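Local coordinates for protein acetaldehyde dehydrogenase (Acetylating) (Geobacillus thermoglucosidasius, PDB 5J78) that probably catalyses the reversible, coenzyme A- and NAD-dependent conversion of acetaldehyde to acetyl-CoA, at residues P130-T144 / N159-T173. Sequence-based numbering, arbitrary orientation.
Sequences PVGIVAGIIPSTNPT and NAIVFSPHPSAAKCT. With ACT (acetate ion), chain I.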
ATOM      1  N   PRO A 130       4.367  29.083 -16.171  1.00 13.42           N
ATOM      2  CA  PRO A 130       4.442  27.674 -16.586  1.00 19.46           C
ATOM      3  C   PRO A 130       4.320  26.694 -15.421  1.00 13.86           C
ATOM      4  O   PRO A 130       4.854  26.970 -14.357  1.00 17.92           O
ATOM      5  CB  PRO A 130       5.841  27.563 -17.208  1.00 18.82           C
ATOM      6  CG  PRO A 130       6.245  28.918 -17.513  1.00 19.74           C
ATOM      7  CD  PRO A 130       5.615  29.798 -16.476  1.00 19.59           C
ATOM      8  N   VAL A 131       3.663  25.562 -15.631  1.00 10.44           N
ATOM      9  CA  VAL A 131       3.526  24.568 -14.580  1.00 16.16           C
ATOM     10  C   VAL A 131       4.828  23.853 -14.296  1.00 21.40           C
ATOM     11  O   VAL A 131       5.001  23.306 -13.205  1.00 18.18           O
ATOM     12  CB  VAL A 131       2.464  23.514 -14.905  1.00 12.05           C
ATOM     13  CG1 VAL A 131       1.097  24.157 -14.924  1.00 18.71           C
ATOM     14  CG2 VAL A 131       2.767  22.784 -16.229  1.00 19.68           C
ATOM     15  N   GLY A 132       5.729  23.851 -15.281  1.00 18.60           N
ATOM     16  CA  GLY A 132       7.053  23.279 -15.117  1.00 20.65           C
ATOM     17  C   GLY A 132       7.330  22.077 -16.015  1.00 19.21           C
ATOM     18  O   GLY A 132       7.704  22.227 -17.190  1.00 21.06           O
ATOM     19  N   ILE A 133       7.208  20.880 -15.450  1.00 15.10           N
ATOM     20  CA  ILE A 133       7.438  19.639 -16.205  1.00 17.79           C
ATOM     21  C   ILE A 133       6.152  18.843 -16.266  1.00 16.80           C
ATOM     22  O   ILE A 133       5.574  18.501 -15.223  1.00 17.95           O
ATOM     23  CB  ILE A 133       8.526  18.754 -15.565  1.00 15.92           C
ATOM     24  CG1 ILE A 133       9.814  19.547 -15.396  1.00 19.99           C
ATOM     25  CG2 ILE A 133       8.755  17.474 -16.415  1.00 14.93           C
ATOM     26  CD1 ILE A 133      10.896  18.779 -14.658  1.00 23.64           C
ATOM     27  N   VAL A 134       5.716  18.562 -17.485  1.00 18.06           N
ATOM     28  CA  VAL A 134       4.509  17.775 -17.735  1.00 12.76           C
ATOM     29  C   VAL A 134       4.892  16.335 -18.025  1.00 13.16           C
ATOM     30  O   VAL A 134       5.854  16.072 -18.764  1.00 11.63           O
ATOM     31  CB  VAL A 134       3.680  18.329 -18.920  1.00 15.96           C
ATOM     32  CG1 VAL A 134       2.378  17.488 -19.136  1.00 17.01           C
ATOM     33  CG2 VAL A 134       3.333  19.793 -18.683  1.00 16.95           C
ATOM     34  N   ALA A 135       4.157  15.413 -17.405  1.00 14.89           N
ATOM     35  CA  ALA A 135       4.240  13.992 -17.708  1.00 13.80           C
ATOM     36  C   ALA A 135       3.091  13.639 -18.666  1.00 15.79           C
ATOM     37  O   ALA A 135       1.917  13.747 -18.322  1.00 18.26           O
ATOM     38  CB  ALA A 135       4.172  13.172 -16.446  1.00 15.46           C
ATOM     39  N   GLY A 136       3.433  13.241 -19.878  1.00 12.35           N
ATOM     40  CA  GLY A 136       2.434  12.995 -20.916  1.00 17.68           C
ATOM     41  C   GLY A 136       2.229  11.514 -21.187  1.00 18.69           C
ATOM     42  O   GLY A 136       3.087  10.872 -21.796  1.00 14.19           O
ATOM     43  N   ILE A 137       1.103  10.964 -20.738  1.00 16.99           N
ATOM     44  CA  ILE A 137       0.799   9.548 -20.979  1.00 16.54           C
ATOM     45  C   ILE A 137       0.099   9.384 -22.320  1.00 16.74           C
ATOM     46  O   ILE A 137      -0.929  10.029 -22.566  1.00 14.96           O
ATOM     47  CB  ILE A 137      -0.097   8.922 -19.882  1.00 19.67           C
ATOM     48  CG1 ILE A 137       0.412   9.268 -18.470  1.00 24.96           C
ATOM     49  CG2 ILE A 137      -0.146   7.415 -20.094  1.00 24.48           C
ATOM     50  CD1 ILE A 137       1.843   8.825 -18.189  1.00 17.96           C
ATOM     51  N   ILE A 138       0.624   8.486 -23.157  1.00 14.76           N
ATOM     52  CA  ILE A 138       0.180   8.373 -24.562  1.00 16.55           C
ATOM     53  C   ILE A 138      -0.543   7.063 -24.862  1.00 13.54           C
ATOM     54  O   ILE A 138      -0.034   5.990 -24.566  1.00 18.85           O
ATOM     55  CB  ILE A 138       1.393   8.500 -25.542  1.00 13.94           C
ATOM     56  CG1 ILE A 138       2.173   9.812 -25.292  1.00 21.18           C
ATOM     57  CG2 ILE A 138       0.934   8.426 -27.003  1.00 12.18           C
ATOM     58  CD1 ILE A 138       1.363  11.088 -25.568  1.00 24.05           C
ATOM     59  N   PRO A 139      -1.721   7.142 -25.497  1.00 15.83           N
ATOM     60  CA  PRO A 139      -2.492   5.933 -25.786  1.00 17.83           C
ATOM     61  C   PRO A 139      -1.948   5.188 -27.006  1.00 20.27           C
ATOM     62  O   PRO A 139      -1.247   5.787 -27.804  1.00 15.48           O
ATOM     63  CB  PRO A 139      -3.896   6.473 -26.061  1.00 16.01           C
ATOM     64  CG  PRO A 139      -3.662   7.825 -26.625  1.00 11.40           C
ATOM     65  CD  PRO A 139      -2.415   8.354 -25.963  1.00 13.15           C
ATOM     66  N   SER A 140      -2.282   3.910 -27.142  1.00 14.63           N
ATOM     67  CA  SER A 140      -1.817   3.105 -28.278  1.00 30.98           C
ATOM     68  C   SER A 140      -2.628   3.358 -29.570  1.00 17.51           C
ATOM     69  O   SER A 140      -2.162   3.081 -30.662  1.00 21.33           O
ATOM     70  CB  SER A 140      -1.882   1.625 -27.909  1.00 24.10           C
ATOM     71  OG  SER A 140      -3.228   1.197 -27.710  1.00 27.83           O
ATOM     72  N   THR A 141      -3.834   3.904 -29.415  1.00 21.73           N
ATOM     73  CA  THR A 141      -4.734   4.216 -30.519  1.00 17.92           C
ATOM     74  C   THR A 141      -4.392   5.490 -31.300  1.00 17.32           C
ATOM     75  O   THR A 141      -4.593   5.540 -32.523  1.00 17.88           O
ATOM     76  CB  THR A 141      -6.169   4.369 -30.011  1.00 20.58           C
ATOM     77  OG1 THR A 141      -6.174   5.223 -28.857  1.00 24.18           O
ATOM     78  CG2 THR A 141      -6.768   3.013 -29.658  1.00 27.54           C
ATOM     79  N   ASN A 142      -3.891   6.507 -30.598  1.00 14.74           N
ATOM     80  CA  ASN A 142      -3.522   7.792 -31.202  1.00 20.69           C
ATOM     81  C   ASN A 142      -2.107   8.164 -30.795  1.00 18.02           C
ATOM     82  O   ASN A 142      -1.864   9.257 -30.267  1.00 18.75           O
ATOM     83  CB  ASN A 142      -4.484   8.917 -30.774  1.00 20.21           C
ATOM     84  CG  ASN A 142      -5.939   8.530 -30.894  1.00 26.85           C
ATOM     85  OD1 ASN A 142      -6.362   7.920 -31.883  1.00 21.75           O
ATOM     86  ND2 ASN A 142      -6.732   8.917 -29.888  1.00 29.67           N
ATOM     87  N   PRO A 143      -1.160   7.250 -31.015  1.00 18.07           N
ATOM     88  CA  PRO A 143       0.170   7.432 -30.424  1.00 18.26           C
ATOM     89  C   PRO A 143       0.892   8.698 -30.906  1.00 20.32           C
ATOM     90  O   PRO A 143       1.295   9.505 -30.088  1.00 22.65           O
ATOM     91  CB  PRO A 143       0.931   6.185 -30.863  1.00 22.58           C
ATOM     92  CG  PRO A 143       0.114   5.594 -31.998  1.00 18.10           C
ATOM     93  CD  PRO A 143      -1.272   6.006 -31.791  1.00 16.89           C
ATOM     94  N   THR A 144       1.025   8.891 -32.212  1.00 15.49           N
ATOM     95  CA  THR A 144       1.909   9.943 -32.710  1.00 12.23           C
ATOM     96  C   THR A 144       1.200  11.298 -32.728  1.00 15.55           C
ATOM     97  O   THR A 144       1.802  12.316 -32.415  1.00 14.22           O
ATOM     98  CB  THR A 144       2.441   9.579 -34.102  1.00 19.95           C
ATOM     99  OG1 THR A 144       1.341   9.470 -35.015  1.00 20.52           O
ATOM    100  CG2 THR A 144       3.175   8.237 -34.047  1.00 16.84           C
ATOM    101  N   ASN A 159       6.665  24.930 -20.947  1.00 19.74           N
ATOM    102  CA  ASN A 159       7.009  23.757 -20.162  1.00 19.75           C
ATOM    103  C   ASN A 159       7.966  22.812 -20.880  1.00 17.85           C
ATOM    104  O   ASN A 159       8.095  22.861 -22.104  1.00 16.10           O
ATOM    105  CB  ASN A 159       5.728  22.992 -19.812  1.00 20.22           C
ATOM    106  CG  ASN A 159       4.692  23.884 -19.186  1.00 19.79           C
ATOM    107  OD1 ASN A 159       4.855  24.333 -18.046  1.00 16.87           O
ATOM    108  ND2 ASN A 159       3.650  24.196 -19.939  1.00 18.10           N
ATOM    109  N   ALA A 160       8.605  21.941 -20.104  1.00 17.17           N
ATOM    110  CA  ALA A 160       9.234  20.718 -20.626  1.00 20.48           C
ATOM    111  C   ALA A 160       8.185  19.613 -20.564  1.00 18.04           C
ATOM    112  O   ALA A 160       7.215  19.734 -19.830  1.00 13.87           O
ATOM    113  CB  ALA A 160      10.488  20.333 -19.816  1.00 20.69           C
ATOM    114  N   ILE A 161       8.361  18.544 -21.329  1.00 11.43           N
ATOM    115  CA  ILE A 161       7.412  17.433 -21.280  1.00 16.35           C
ATOM    116  C   ILE A 161       8.155  16.116 -21.447  1.00 19.40           C
ATOM    117  O   ILE A 161       9.068  16.008 -22.284  1.00 19.54           O
ATOM    118  CB  ILE A 161       6.286  17.565 -22.341  1.00 13.43           C
ATOM    119  CG1 ILE A 161       5.313  16.386 -22.231  1.00 10.19           C
ATOM    120  CG2 ILE A 161       6.840  17.662 -23.750  1.00 17.82           C
ATOM    121  CD1 ILE A 161       3.911  16.729 -22.687  1.00 19.66           C
ATOM    122  N   VAL A 162       7.792  15.146 -20.604  1.00 17.13           N
ATOM    123  CA  VAL A 162       8.325  13.778 -20.663  1.00 17.36           C
ATOM    124  C   VAL A 162       7.191  12.816 -20.995  1.00 20.94           C
ATOM    125  O   VAL A 162       6.227  12.711 -20.236  1.00 13.76           O
ATOM    126  CB  VAL A 162       8.979  13.326 -19.328  1.00 11.35           C
ATOM    127  CG1 VAL A 162       9.554  11.928 -19.461  1.00 14.63           C
ATOM    128  CG2 VAL A 162      10.065  14.295 -18.891  1.00 16.74           C
ATOM    129  N   PHE A 163       7.321  12.114 -22.120  1.00 14.81           N
ATOM    130  CA  PHE A 163       6.297  11.176 -22.584  1.00 12.58           C
ATOM    131  C   PHE A 163       6.460   9.748 -22.100  1.00 15.20           C
ATOM    132  O   PHE A 163       7.571   9.252 -21.943  1.00 16.08           O
ATOM    133  CB  PHE A 163       6.256  11.171 -24.107  1.00 12.49           C
ATOM    134  CG  PHE A 163       5.705  12.426 -24.678  1.00 12.08           C
ATOM    135  CD1 PHE A 163       4.375  12.744 -24.493  1.00 15.80           C
ATOM    136  CD2 PHE A 163       6.525  13.313 -25.356  1.00 13.18           C
ATOM    137  CE1 PHE A 163       3.858  13.908 -24.996  1.00 13.07           C
ATOM    138  CE2 PHE A 163       6.014  14.487 -25.867  1.00 15.83           C
ATOM    139  CZ  PHE A 163       4.680  14.784 -25.683  1.00 20.58           C
ATOM    140  N   SER A 164       5.321   9.092 -21.884  1.00 16.06           N
ATOM    141  CA  SER A 164       5.262   7.678 -21.522  1.00 18.31           C
ATOM    142  C   SER A 164       4.331   6.938 -22.503  1.00 25.63           C
ATOM    143  O   SER A 164       3.104   7.094 -22.425  1.00 17.43           O
ATOM    144  CB  SER A 164       4.780   7.509 -20.071  1.00 19.09           C
ATOM    145  OG  SER A 164       4.814   6.149 -19.658  1.00 23.08           O
ATOM    146  N   PRO A 165       4.908   6.139 -23.431  1.00 23.08           N
ATOM    147  CA  PRO A 165       4.110   5.324 -24.363  1.00 19.28           C
ATOM    148  C   PRO A 165       3.483   4.100 -23.746  1.00 20.50           C
ATOM    149  O   PRO A 165       4.017   3.497 -22.816  1.00 18.09           O
ATOM    150  CB  PRO A 165       5.128   4.853 -25.414  1.00 24.27           C
ATOM    151  CG  PRO A 165       6.388   5.539 -25.117  1.00 32.02           C
ATOM    152  CD  PRO A 165       6.347   5.951 -23.674  1.00 20.13           C
ATOM    153  N   HIS A 166       2.338   3.742 -24.300  1.00 26.69           N
ATOM    154  CA  HIS A 166       1.809   2.392 -24.235  1.00 33.30           C
ATOM    155  C   HIS A 166       2.866   1.408 -24.798  1.00 30.42           C
ATOM    156  O   HIS A 166       3.526   1.694 -25.800  1.00 19.66           O
ATOM    157  CB  HIS A 166       0.501   2.358 -25.032  1.00 31.00           C
ATOM    158  CG  HIS A 166      -0.348   1.151 -24.788  1.00 47.96           C
ATOM    159  ND1 HIS A 166       0.013  -0.112 -25.211  1.00 41.37           N
ATOM    160  CD2 HIS A 166      -1.576   1.025 -24.228  1.00 40.88           C
ATOM    161  CE1 HIS A 166      -0.939  -0.969 -24.883  1.00 40.00           C
ATOM    162  NE2 HIS A 166      -1.915  -0.304 -24.289  1.00 41.63           N
ATOM    163  N   PRO A 167       3.056   0.250 -24.157  1.00 32.00           N
ATOM    164  CA  PRO A 167       4.111  -0.641 -24.668  1.00 28.32           C
ATOM    165  C   PRO A 167       3.935  -1.082 -26.144  1.00 29.41           C
ATOM    166  O   PRO A 167       4.925  -1.258 -26.856  1.00 26.05           O
ATOM    167  CB  PRO A 167       4.026  -1.846 -23.734  1.00 34.28           C
ATOM    168  CG  PRO A 167       3.424  -1.318 -22.497  1.00 27.39           C
ATOM    169  CD  PRO A 167       2.457  -0.255 -22.913  1.00 34.05           C
ATOM    170  N   SER A 168       2.701  -1.205 -26.619  1.00 22.64           N
ATOM    171  CA  SER A 168       2.496  -1.664 -27.993  1.00 24.08           C
ATOM    172  C   SER A 168       2.729  -0.548 -29.038  1.00 28.15           C
ATOM    173  O   SER A 168       2.600  -0.780 -30.256  1.00 22.77           O
ATOM    174  CB  SER A 168       1.087  -2.246 -28.148  1.00 24.72           C
ATOM    175  OG  SER A 168       0.119  -1.222 -28.164  1.00 41.64           O
ATOM    176  N   ALA A 169       3.088   0.647 -28.565  1.00 21.53           N
ATOM    177  CA  ALA A 169       3.352   1.789 -29.441  1.00 21.45           C
ATOM    178  C   ALA A 169       4.637   2.540 -29.055  1.00 23.42           C
ATOM    179  O   ALA A 169       4.791   3.723 -29.375  1.00 19.27           O
ATOM    180  CB  ALA A 169       2.141   2.754 -29.427  1.00 14.04           C
ATOM    181  N   ALA A 170       5.570   1.861 -28.393  1.00 16.78           N
ATOM    182  CA  ALA A 170       6.773   2.541 -27.888  1.00 15.87           C
ATOM    183  C   ALA A 170       7.647   3.192 -28.965  1.00 19.91           C
ATOM    184  O   ALA A 170       8.108   4.326 -28.798  1.00 16.89           O
ATOM    185  CB  ALA A 170       7.603   1.580 -27.081  1.00 19.88           C
ATOM    186  N   LYS A 171       7.858   2.510 -30.084  1.00 21.97           N
ATOM    187  CA  LYS A 171       8.747   3.047 -31.117  1.00 19.79           C
ATOM    188  C   LYS A 171       8.161   4.243 -31.879  1.00 15.86           C
ATOM    189  O   LYS A 171       8.845   5.235 -32.088  1.00 21.50           O
ATOM    190  CB  LYS A 171       9.115   1.947 -32.111  1.00 25.10           C
ATOM    191  CG  LYS A 171      10.068   0.905 -31.548  1.00 23.59           C
ATOM    192  CD  LYS A 171      10.169  -0.281 -32.471  1.00 41.07           C
ATOM    193  CE  LYS A 171      11.018  -1.380 -31.866  1.00 47.81           C
ATOM    194  NZ  LYS A 171      10.269  -2.666 -31.819  1.00 63.66           N
ATOM    195  N   CYS A 172       6.906   4.170 -32.300  1.00 15.48           N
ATOM    196  CA  CYS A 172       6.349   5.305 -33.032  1.00 17.70           C
ATOM    197  C   CYS A 172       6.162   6.528 -32.100  1.00 25.85           C
ATOM    198  O   CYS A 172       6.357   7.670 -32.524  1.00 17.12           O
ATOM    199  CB  CYS A 172       5.038   4.922 -33.711  1.00 16.14           C
ATOM    200  SG  CYS A 172       3.705   4.521 -32.610  1.00 20.00           S
ATOM    201  N   THR A 173       5.815   6.285 -30.835  1.00 24.25           N
ATOM    202  CA  THR A 173       5.676   7.372 -29.845  1.00 18.95           C
ATOM    203  C   THR A 173       7.030   8.077 -29.618  1.00 19.68           C
ATOM    204  O   THR A 173       7.124   9.302 -29.678  1.00 15.66           O
ATOM    205  CB  THR A 173       5.100   6.839 -28.484  1.00 14.91           C
ATOM    206  OG1 THR A 173       3.860   6.160 -28.717  1.00 14.87           O
ATOM    207  CG2 THR A 173       4.831   7.990 -27.494  1.00 17.95           C
TER
HETATM  208  C   ACT I1005      -2.079   8.319 -34.745  1.00 11.09           C
HETATM  209  O   ACT I1005      -2.923   7.413 -34.622  1.00 26.46           O
HETATM  210  OXT ACT I1005      -1.894   9.054 -33.788  1.00 14.21           O
HETATM  211  CH3 ACT I1005      -1.345   8.553 -36.026  1.00 49.64           C
HETATM  212  O   HOH W   1       1.654   5.192 -26.975  1.00 23.40           O
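N159 reaches across to the turn before strand 133-138, where its OD1 accepts a hydrogen bond from the backbone N of G132 (2.9 Å), the donor tilted 21° from the carbonyl plane, while CG2 of V131 packs over one face of the amide, nearest OD1 of N159 (3.2 Å). Its ND2 is engaged the other way, by the carbonyls of A154 and L460, so both ends of the amide are held and its rotation is fixed. Without the amide, as with an alanine here, the G132 N-H would probably lose this acceptor and the A154 and L460 carbonyls their donor. From A160 on, the two strands run parallel, with V134 and G136 each clasped by two backbone bonds, among them V162 N to V134 O (2.8 Å). CD1 of I161 rests against CG1 of V134, and CG1 of I161 lies over one face of the F163 ring. The edge of that ring comes up to G136 O; with no CB at G136, CD1 of F163 can sit close against the strand. CD1 of I138 meets the ring obliquely, 3.6 Å from CD1 of F163. On the other face of the sheet, S164 CB touches CD1 of I137. Past the strand, the H166 ring takes CB of S140 over one face, 3.7 Å from its centroid, and S168 N donates in the ring plane to ND1 of H166, steadying the imidazole. C172 then sets SG against P143 CB (3.7 Å). T173, with CG2 anti to the backbone N, turns that methyl to I138 CG1 and its hydroxyl to A169 O; a water bridges OG1 to I138 O. Strand 124-138, helix 143-156 and strand 160-165 thus form a beta-alpha-beta unit, consistent with the Rossmann-like nucleotide-binding domain of aldehyde dehydrogenases.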